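Local atomic coordinates of formate dehydrogenase (PDB entry 6TTB), a protein that probably catalyses the NAD-dependent oxidation of formate, using a Rossmann-type NAD-binding domain like that of D-2-hydroxyacid dehydrogenases. Residues G165-Q168 with S169-E173; I279-R282 with D283-V286; I343-R346 with F347-E351. All blocks are in the same frame, centred on the assembly; numbering follows the deposited sequence.

Interaction 1: residues G165-Q168 with S169-E173; sequences GHRQ and SVEGE
H166 and V170, one helical turn apart, meet through a CH-pi contact: methyl CG2 of V170 lies over one face of the imidazole, 3.8 Å from the ring centroid and displaced toward the rim. With CG of H166 anti to the backbone N (chi1 -178°), the ring lies along the turn within reach of this methyl. Its ND1 bonds to the carbonyl of M321 of the second subunit, so the imidazole serves the helix and the dimer interface together.

The charged contacts gather on R167. Its NE reaches E171 OE1 at 3.4 Å, a weak salt bridge near the guanidinium plane, with the carboxylate turned 77° from that plane. The bend at chi3 (105°) swings the group toward both E171 and E173; the bridge to E173 is of doubtful detail, because NH2 lies too close to that carboxylate in the model. A third acid, E164, pairs with R167 NH1.

Backbone bonds carry the last turn of helix 162-171. V170 N donates to H166 O at 2.7 Å, and E173 N returns to Q168 O at 2.9 Å. This second bond, with a weak one from G172 N to S169 O, forms a Schellman motif. G172 has a positive phi, a conformation that glycine adopts readily because it lacks CB.

Arginine suits this place because its broad cation can serve several carboxylates at once. Its charge probably offsets the mutual repulsion of the acids gathered round it, though the share taken by E173 remains uncertain in detail.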
ATOM      1  N   GLY A 165       8.944   0.595  -7.074  1.00 19.82           N
ATOM      2  CA  GLY A 165       9.951   0.947  -6.095  1.00 17.03           C
ATOM      3  C   GLY A 165      10.598  -0.297  -5.524  1.00 16.74           C
ATOM      4  O   GLY A 165      11.806  -0.302  -5.249  1.00 14.78           O
ATOM      5  N   HIS A 166       9.791  -1.359  -5.359  1.00 17.35           N
ATOM      6  CA  HIS A 166      10.299  -2.596  -4.739  1.00 21.31           C
ATOM      7  C   HIS A 166      11.044  -3.462  -5.775  1.00 26.09           C
ATOM      8  O   HIS A 166      12.017  -4.166  -5.446  1.00 26.29           O
ATOM      9  CB  HIS A 166       9.171  -3.362  -4.027  1.00 20.06           C
ATOM     10  CG  HIS A 166       9.614  -4.606  -3.329  1.00 19.14           C
ATOM     11  ND1 HIS A 166      10.307  -4.577  -2.144  1.00 21.00           N
ATOM     12  CD2 HIS A 166       9.366  -5.912  -3.570  1.00 19.70           C
ATOM     13  CE1 HIS A 166      10.603  -5.804  -1.763  1.00 18.64           C
ATOM     14  NE2 HIS A 166      10.079  -6.636  -2.643  1.00 19.05           N
ATOM     15  N   ARG A 167      10.571  -3.425  -7.024  1.00 22.45           N
ATOM     16  CA  ARG A 167      11.204  -4.196  -8.072  1.00 27.76           C
ATOM     17  C   ARG A 167      12.653  -3.728  -8.188  1.00 31.41           C
ATOM     18  O   ARG A 167      13.595  -4.485  -7.967  1.00 32.27           O
ATOM     19  CB  ARG A 167      10.477  -3.845  -9.366  1.00 30.37           C
ATOM     20  CG  ARG A 167      10.538  -4.890 -10.451  1.00 26.71           C
ATOM     21  CD  ARG A 167      10.364  -4.129 -11.764  1.00 25.05           C
ATOM     22  NE  ARG A 167      11.708  -4.130 -12.264  1.00 24.71           N
ATOM     23  CZ  ARG A 167      12.432  -3.063 -12.463  1.00 23.81           C
ATOM     24  NH1 ARG A 167      11.887  -1.855 -12.307  1.00 24.78           N
ATOM     25  NH2 ARG A 167      13.689  -3.201 -12.858  1.00 16.62           N
ATOM     26  N   GLN A 168      12.805  -2.434  -8.462  1.00 28.55           N
ATOM     27  CA  GLN A 168      14.095  -1.795  -8.518  1.00 26.35           C
ATOM     28  C   GLN A 168      14.896  -2.167  -7.283  1.00 27.78           C
ATOM     29  O   GLN A 168      16.059  -2.525  -7.419  1.00 38.68           O
ATOM     30  CB  GLN A 168      13.954  -0.271  -8.637  1.00 27.41           C
ATOM     31  CG  GLN A 168      13.714   0.296 -10.045  1.00 22.87           C
ATOM     32  CD  GLN A 168      13.874   1.796  -9.968  1.00 27.31           C
ATOM     33  OE1 GLN A 168      14.604   2.293  -9.131  1.00 36.66           O
ATOM     34  NE2 GLN A 168      13.137   2.549 -10.777  1.00 26.97           N
ATOM     35  N   SER A 169      14.317  -2.026  -6.071  1.00 24.80           N
ATOM     36  CA  SER A 169      15.067  -2.432  -4.872  1.00 21.88           C
ATOM     37  C   SER A 169      15.616  -3.843  -5.080  1.00 23.31           C
ATOM     38  O   SER A 169      16.838  -4.063  -5.186  1.00 24.69           O
ATOM     39  CB  SER A 169      14.222  -2.373  -3.624  1.00 24.71           C
ATOM     40  OG  SER A 169      14.832  -3.068  -2.502  1.00 28.06           O
ATOM     41  N   VAL A 170      14.688  -4.771  -5.306  1.00 20.69           N
ATOM     42  CA  VAL A 170      15.031  -6.165  -5.441  1.00 21.21           C
ATOM     43  C   VAL A 170      16.026  -6.399  -6.582  1.00 22.16           C
ATOM     44  O   VAL A 170      16.916  -7.212  -6.447  1.00 21.98           O
ATOM     45  CB  VAL A 170      13.788  -6.973  -5.679  1.00 18.66           C
ATOM     46  CG1 VAL A 170      14.143  -8.310  -6.258  1.00 18.75           C
ATOM     47  CG2 VAL A 170      13.012  -7.095  -4.420  1.00 20.54           C
ATOM     48  N   GLU A 171      15.809  -5.779  -7.741  1.00 23.53           N
ATOM     49  CA  GLU A 171      16.454  -6.271  -8.957  1.00 26.26           C
ATOM     50  C   GLU A 171      17.829  -5.602  -9.174  1.00 25.20           C
ATOM     51  O   GLU A 171      18.469  -5.809 -10.196  1.00 27.74           O
ATOM     52  CB  GLU A 171      15.493  -6.223 -10.152  1.00 26.54           C
ATOM     53  CG  GLU A 171      14.656  -7.480 -10.233  1.00 39.86           C
ATOM     54  CD  GLU A 171      13.370  -7.414 -11.079  1.00 63.85           C
ATOM     55  OE1 GLU A 171      13.436  -7.055 -12.328  1.00 51.47           O
ATOM     56  OE2 GLU A 171      12.287  -7.747 -10.519  1.00 81.28           O
ATOM     57  N   GLY A 172      18.333  -4.892  -8.161  1.00 27.64           N
ATOM     58  CA  GLY A 172      19.692  -4.363  -8.215  1.00 27.51           C
ATOM     59  C   GLY A 172      19.728  -2.901  -8.652  1.00 27.28           C
ATOM     60  O   GLY A 172      20.797  -2.292  -8.739  1.00 28.26           O
ATOM     61  N   GLU A 173      18.547  -2.322  -8.846  1.00 23.50           N
ATOM     62  CA  GLU A 173      18.398  -1.093  -9.598  1.00 22.33           C
ATOM     63  C   GLU A 173      18.328   0.163  -8.713  1.00 20.16           C
ATOM     64  O   GLU A 173      18.264   0.083  -7.475  1.00 14.62           O
ATOM     65  CB  GLU A 173      17.151  -1.204 -10.410  1.00 22.09           C
ATOM     66  CG  GLU A 173      17.382  -2.059 -11.595  1.00 24.32           C
ATOM     67  CD  GLU A 173      16.167  -2.115 -12.501  1.00 24.68           C
ATOM     68  OE1 GLU A 173      16.186  -2.937 -13.406  1.00 26.50           O
ATOM     69  OE2 GLU A 173      15.184  -1.318 -12.274  1.00 20.10           O
TER

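Interaction 2: residues I279-R282 with D283-V286; sequences IVNR and DALV
R282 and D283 are neighbours in sequence at the start of helix 282-291, and their side chains run side by side, pointing the same way. They form a salt bridge in which the arginine grips a single carboxylate oxygen through two hydrogen bonds: NE lies 2.6 Å from D283 OD1, and NH2 lies 2.9 Å from the same atom. OD1 sits at the edge of the guanidinium, close to its plane. Both donors reach OD1 from the same face of the carboxylate, NE from above its plane and NH2 on the syn side; the two planes are 51° apart. A bend at chi3 (91°) turns the guanidinium edge toward the carboxylate of D283. The long, flexible arginine can reach its partner in this way, while an aspartate in the first turn would also be favoured by the partial positive charge of the helix end.

N281 is the N-cap of that helix, which links strands 269-273 and 294-299 in a beta-alpha-beta unit of the Rossmann-type domain. Its OD1 accepts from A284 N at 2.7 Å, nearly straight (171°) and on a lone pair in the carbonyl plane; a weaker bond comes from D283 N at 3.0 Å. Asparagine suits the cap because its short amide brings an acceptor to amides that have no preceding turn to bond to. The other end of the amide, ND2, donates to N255 OD1.

The backbone carbonyl of N281 starts the regular helical pattern by accepting from L285 N at 3.0 Å. Beneath the cap, V280 CG1 meets L285 CD1 at 3.8 Å, and these branched apolar side chains face strand 269-273 through N273 and L271 respectively.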
ATOM      1  N   ILE A 279     -17.626  -8.340  -9.955  1.00 17.23           N
ATOM      2  CA  ILE A 279     -18.123  -6.983 -10.221  1.00 16.37           C
ATOM      3  C   ILE A 279     -17.315  -6.379 -11.361  1.00 18.37           C
ATOM      4  O   ILE A 279     -17.787  -5.432 -12.067  1.00 14.14           O
ATOM      5  CB  ILE A 279     -18.042  -6.056  -9.008  1.00 14.68           C
ATOM      6  CG1 ILE A 279     -19.033  -6.463  -7.937  1.00 13.22           C
ATOM      7  CG2 ILE A 279     -18.223  -4.580  -9.438  1.00 14.81           C
ATOM      8  CD1 ILE A 279     -18.669  -5.977  -6.580  1.00 11.65           C
ATOM      9  N   VAL A 280     -16.081  -6.911 -11.512  1.00 14.58           N
ATOM     10  CA  VAL A 280     -15.204  -6.297 -12.448  1.00 15.39           C
ATOM     11  C   VAL A 280     -14.916  -7.271 -13.560  1.00 16.47           C
ATOM     12  O   VAL A 280     -14.369  -8.339 -13.338  1.00 15.20           O
ATOM     13  CB  VAL A 280     -13.937  -5.733 -11.799  1.00 14.76           C
ATOM     14  CG1 VAL A 280     -12.958  -5.278 -12.890  1.00 17.94           C
ATOM     15  CG2 VAL A 280     -14.288  -4.571 -10.875  1.00 14.42           C
ATOM     16  N   ASN A 281     -15.183  -6.808 -14.777  1.00 19.78           N
ATOM     17  CA  ASN A 281     -15.103  -7.671 -15.926  1.00 20.28           C
ATOM     18  C   ASN A 281     -13.658  -8.097 -16.132  1.00 22.03           C
ATOM     19  O   ASN A 281     -12.815  -7.281 -16.511  1.00 17.70           O
ATOM     20  CB  ASN A 281     -15.636  -7.026 -17.207  1.00 18.14           C
ATOM     21  CG  ASN A 281     -15.603  -8.052 -18.341  1.00 19.32           C
ATOM     22  OD1 ASN A 281     -14.591  -8.166 -19.019  1.00 15.87           O
ATOM     23  ND2 ASN A 281     -16.614  -8.944 -18.406  1.00 15.85           N
ATOM     24  N   ARG A 282     -13.419  -9.411 -15.987  1.00 26.21           N
ATOM     25  CA  ARG A 282     -12.063  -9.936 -16.020  1.00 24.42           C
ATOM     26  C   ARG A 282     -11.295  -9.312 -17.180  1.00 28.92           C
ATOM     27  O   ARG A 282     -10.180  -8.791 -17.001  1.00 34.70           O
ATOM     28  CB  ARG A 282     -12.059 -11.439 -16.193  1.00 19.46           C
ATOM     29  CG  ARG A 282     -10.659 -11.980 -16.382  1.00 22.57           C
ATOM     30  CD  ARG A 282     -10.666 -13.477 -16.543  1.00 23.01           C
ATOM     31  NE  ARG A 282     -10.769 -13.616 -17.972  1.00 25.99           N
ATOM     32  CZ  ARG A 282     -11.330 -14.618 -18.586  1.00 22.20           C
ATOM     33  NH1 ARG A 282     -11.780 -15.648 -17.899  1.00 23.13           N
ATOM     34  NH2 ARG A 282     -11.425 -14.590 -19.885  1.00 20.82           N
ATOM     35  N   ASP A 283     -11.911  -9.359 -18.358  1.00 22.89           N
ATOM     36  CA  ASP A 283     -11.198  -9.140 -19.596  1.00 23.19           C
ATOM     37  C   ASP A 283     -11.107  -7.649 -19.890  1.00 21.34           C
ATOM     38  O   ASP A 283     -10.093  -7.136 -20.365  1.00 21.99           O
ATOM     39  CB  ASP A 283     -11.899  -9.888 -20.710  1.00 26.09           C
ATOM     40  CG  ASP A 283     -11.533 -11.375 -20.746  1.00 42.68           C
ATOM     41  OD1 ASP A 283     -10.652 -11.846 -19.871  1.00 27.51           O
ATOM     42  OD2 ASP A 283     -12.040 -12.062 -21.685  1.00 55.90           O
ATOM     43  N   ALA A 284     -12.213  -6.957 -19.661  1.00 21.02           N
ATOM     44  CA  ALA A 284     -12.252  -5.524 -19.848  1.00 19.15           C
ATOM     45  C   ALA A 284     -11.142  -4.881 -19.022  1.00 23.58           C
ATOM     46  O   ALA A 284     -10.481  -3.962 -19.521  1.00 27.85           O
ATOM     47  CB  ALA A 284     -13.594  -4.989 -19.478  1.00 18.44           C
ATOM     48  N   LEU A 285     -10.902  -5.395 -17.788  1.00 16.15           N
ATOM     49  CA  LEU A 285      -9.996  -4.710 -16.889  1.00 17.55           C
ATOM     50  C   LEU A 285      -8.564  -4.849 -17.404  1.00 20.04           C
ATOM     51  O   LEU A 285      -7.755  -3.935 -17.277  1.00 21.14           O
ATOM     52  CB  LEU A 285     -10.099  -5.309 -15.493  1.00 18.97           C
ATOM     53  CG  LEU A 285      -9.056  -4.785 -14.523  1.00 20.92           C
ATOM     54  CD1 LEU A 285      -9.629  -3.608 -13.791  1.00 26.23           C
ATOM     55  CD2 LEU A 285      -8.616  -5.848 -13.528  1.00 20.65           C
ATOM     56  N   VAL A 286      -8.242  -6.015 -17.952  1.00 21.55           N
ATOM     57  CA  VAL A 286      -6.993  -6.210 -18.678  1.00 19.20           C
ATOM     58  C   VAL A 286      -6.826  -5.171 -19.794  1.00 20.77           C
ATOM     59  O   VAL A 286      -5.855  -4.396 -19.758  1.00 19.65           O
ATOM     60  CB  VAL A 286      -6.883  -7.651 -19.166  1.00 17.62           C
ATOM     61  CG1 VAL A 286      -5.692  -7.864 -20.099  1.00 16.31           C
ATOM     62  CG2 VAL A 286      -6.865  -8.588 -17.971  1.00 15.36           C
TER

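Interaction 3: residues I343-R346 with F347-E351; sequences ILER and FFNHE
The backbone oxygen of R346 accepts two amides from the residues that follow: N349 N at 2.9 Å and E351 N at 3.1 Å, reaching it from opposite faces of its carbonyl plane. The bond from E351, with another from H350 N to F347 O at 3.2 Å, makes a Schellman motif that ends helix 330-348. H350 has the positive phi (49°) that the motif requires, here met by a residue other than glycine.

One turn earlier the helix is regular, with F347 N donating almost straight (178°) to I343 O at 2.7 Å. Between side chains the contact is apolar: L344 CB lies 3.9 Å from F348 CE2. Beyond the turn, E351 crosses the arginine stem at about a right angle, OE1 3.7 Å from R346 CG; the guanidinium bridges to D342 instead.

Apolar types suit L344 and I343, which are buried: L344 against L59 and L63 of helix 59-64, I343 against I115 of strand 113-116. E345, partly exposed, is held by R66, and the F348 ring stacks with H68. On the sheet side, F347 bears on L113 of strand 113-116 and on V89 of strand 89-92.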
ATOM      1  N   ILE A 343     -22.744 -20.118  15.596  1.00 31.68           N
ATOM      2  CA  ILE A 343     -23.780 -20.559  14.674  1.00 31.91           C
ATOM      3  C   ILE A 343     -24.159 -22.000  14.992  1.00 32.68           C
ATOM      4  O   ILE A 343     -25.328 -22.282  15.256  1.00 36.34           O
ATOM      5  CB  ILE A 343     -23.280 -20.397  13.230  1.00 35.06           C
ATOM      6  CG1 ILE A 343     -23.594 -18.998  12.685  1.00 39.94           C
ATOM      7  CG2 ILE A 343     -23.791 -21.503  12.329  1.00 28.98           C
ATOM      8  CD1 ILE A 343     -22.512 -18.447  11.764  1.00 40.18           C
ATOM      9  N   LEU A 344     -23.164 -22.909  14.905  1.00 31.56           N
ATOM     10  CA  LEU A 344     -23.370 -24.336  15.128  1.00 26.03           C
ATOM     11  C   LEU A 344     -24.076 -24.581  16.471  1.00 30.01           C
ATOM     12  O   LEU A 344     -24.867 -25.507  16.596  1.00 32.65           O
ATOM     13  CB  LEU A 344     -22.028 -25.038  15.110  1.00 20.56           C
ATOM     14  CG  LEU A 344     -21.259 -24.975  13.800  1.00 21.96           C
ATOM     15  CD1 LEU A 344     -19.935 -25.711  13.936  1.00 22.91           C
ATOM     16  CD2 LEU A 344     -22.047 -25.573  12.671  1.00 19.11           C
ATOM     17  N   GLU A 345     -23.766 -23.761  17.480  1.00 27.75           N
ATOM     18  CA  GLU A 345     -24.396 -23.874  18.785  1.00 29.18           C
ATOM     19  C   GLU A 345     -25.911 -23.587  18.634  1.00 32.11           C
ATOM     20  O   GLU A 345     -26.756 -24.485  18.805  1.00 33.38           O
ATOM     21  CB  GLU A 345     -23.632 -22.988  19.778  1.00 28.47           C
ATOM     22  CG  GLU A 345     -23.753 -23.430  21.211  1.00 40.62           C
ATOM     23  CD  GLU A 345     -23.268 -24.839  21.470  1.00 47.97           C
ATOM     24  OE1 GLU A 345     -22.080 -24.983  21.734  1.00 58.39           O
ATOM     25  OE2 GLU A 345     -24.086 -25.796  21.381  1.00 57.26           O
ATOM     26  N   ARG A 346     -26.246 -22.371  18.180  1.00 28.41           N
ATOM     27  CA  ARG A 346     -27.640 -22.038  17.923  1.00 33.35           C
ATOM     28  C   ARG A 346     -28.310 -23.103  17.029  1.00 37.58           C
ATOM     29  O   ARG A 346     -29.379 -23.609  17.341  1.00 36.42           O
ATOM     30  CB  ARG A 346     -27.739 -20.660  17.276  1.00 33.73           C
ATOM     31  CG  ARG A 346     -27.033 -19.576  18.057  1.00 27.77           C
ATOM     32  CD  ARG A 346     -27.538 -18.223  17.604  1.00 22.83           C
ATOM     33  NE  ARG A 346     -26.701 -17.156  18.170  1.00 23.09           N
ATOM     34  CZ  ARG A 346     -27.148 -15.944  18.463  1.00 22.72           C
ATOM     35  NH1 ARG A 346     -28.396 -15.599  18.163  1.00 23.10           N
ATOM     36  NH2 ARG A 346     -26.332 -15.052  18.967  1.00 21.47           N
ATOM     37  N   PHE A 347     -27.680 -23.441  15.906  1.00 38.76           N
ATOM     38  CA  PHE A 347     -28.233 -24.462  15.038  1.00 34.69           C
ATOM     39  C   PHE A 347     -28.663 -25.674  15.853  1.00 35.07           C
ATOM     40  O   PHE A 347     -29.789 -26.120  15.722  1.00 49.98           O
ATOM     41  CB  PHE A 347     -27.226 -24.863  13.963  1.00 33.82           C
ATOM     42  CG  PHE A 347     -27.757 -25.862  12.972  1.00 24.58           C
ATOM     43  CD1 PHE A 347     -28.895 -25.594  12.255  1.00 23.49           C
ATOM     44  CD2 PHE A 347     -27.194 -27.116  12.863  1.00 28.26           C
ATOM     45  CE1 PHE A 347     -29.431 -26.526  11.401  1.00 22.85           C
ATOM     46  CE2 PHE A 347     -27.763 -28.082  12.054  1.00 25.83           C
ATOM     47  CZ  PHE A 347     -28.881 -27.776  11.329  1.00 26.76           C
ATOM     48  N   PHE A 348     -27.752 -26.209  16.684  1.00 31.07           N
ATOM     49  CA  PHE A 348     -27.957 -27.509  17.274  1.00 24.08           C
ATOM     50  C   PHE A 348     -29.032 -27.410  18.312  1.00 34.15           C
ATOM     51  O   PHE A 348     -29.499 -28.438  18.783  1.00 45.36           O
ATOM     52  CB  PHE A 348     -26.761 -28.021  18.053  1.00 21.13           C
ATOM     53  CG  PHE A 348     -25.581 -28.356  17.210  1.00 21.41           C
ATOM     54  CD1 PHE A 348     -25.745 -29.013  15.992  1.00 21.15           C
ATOM     55  CD2 PHE A 348     -24.300 -27.972  17.586  1.00 19.04           C
ATOM     56  CE1 PHE A 348     -24.642 -29.295  15.172  1.00 21.86           C
ATOM     57  CE2 PHE A 348     -23.188 -28.320  16.798  1.00 20.66           C
ATOM     58  CZ  PHE A 348     -23.358 -28.969  15.585  1.00 18.51           C
ATOM     59  N   ASN A 349     -29.406 -26.195  18.713  1.00 33.76           N
ATOM     60  CA  ASN A 349     -30.589 -26.159  19.557  1.00 36.65           C
ATOM     61  C   ASN A 349     -31.472 -24.993  19.169  1.00 35.70           C
ATOM     62  O   ASN A 349     -31.900 -24.209  20.010  1.00 42.23           O
ATOM     63  CB  ASN A 349     -30.266 -26.365  21.029  1.00 35.15           C
ATOM     64  CG  ASN A 349     -28.997 -25.646  21.332  1.00 35.88           C
ATOM     65  OD1 ASN A 349     -28.859 -24.539  20.862  1.00 52.72           O
ATOM     66  ND2 ASN A 349     -28.024 -26.306  21.934  1.00 28.18           N
ATOM     67  N   HIS A 350     -31.812 -24.961  17.883  1.00 29.89           N
ATOM     68  CA  HIS A 350     -33.059 -24.355  17.465  1.00 34.05           C
ATOM     69  C   HIS A 350     -33.191 -22.969  18.103  1.00 37.57           C
ATOM     70  O   HIS A 350     -34.283 -22.519  18.393  1.00 47.79           O
ATOM     71  CB  HIS A 350     -34.231 -25.320  17.745  1.00 29.65           C
ATOM     72  CG  HIS A 350     -34.129 -26.614  16.987  1.00 32.58           C
ATOM     73  ND1 HIS A 350     -33.468 -27.754  17.498  1.00 43.86           N
ATOM     74  CD2 HIS A 350     -34.530 -26.971  15.754  1.00 28.61           C
ATOM     75  CE1 HIS A 350     -33.505 -28.742  16.597  1.00 32.02           C
ATOM     76  NE2 HIS A 350     -34.124 -28.297  15.541  1.00 28.05           N
ATOM     77  N   GLU A 351     -32.060 -22.283  18.266  1.00 39.44           N
ATOM     78  CA  GLU A 351     -32.025 -20.877  18.638  1.00 43.08           C
ATOM     79  C   GLU A 351     -31.920 -20.074  17.353  1.00 44.68           C
ATOM     80  O   GLU A 351     -31.277 -20.540  16.417  1.00 59.47           O
ATOM     81  CB  GLU A 351     -30.780 -20.618  19.485  1.00 40.91           C
ATOM     82  CG  GLU A 351     -30.921 -21.020  20.931  1.00 49.11           C
ATOM     83  CD  GLU A 351     -29.804 -20.457  21.788  1.00 70.03           C
ATOM     84  OE1 GLU A 351     -28.668 -20.291  21.250  1.00 63.08           O
ATOM     85  OE2 GLU A 351     -30.070 -20.133  22.988  1.00 84.73           O
TER

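How the interactions relate
Along the chain the three contacts come in series, none nested in or crossing another, and each closes only a turn or so of backbone. Interaction 1 ends helix 162-171, which packs against the second subunit. Interaction 2 opens helix 282-291, between two neighbouring strands of the seven-stranded parallel sheet of the NAD-binding domain. Interaction 3 ends helix 330-348, where the chain has returned to the five-stranded sheet built by its N-terminal part. Interactions 1 and 3 lie on opposite sides of the chain's centre, their centres about 53 Å apart; interactions 1 and 2 are closer, with centres about 29 Å apart.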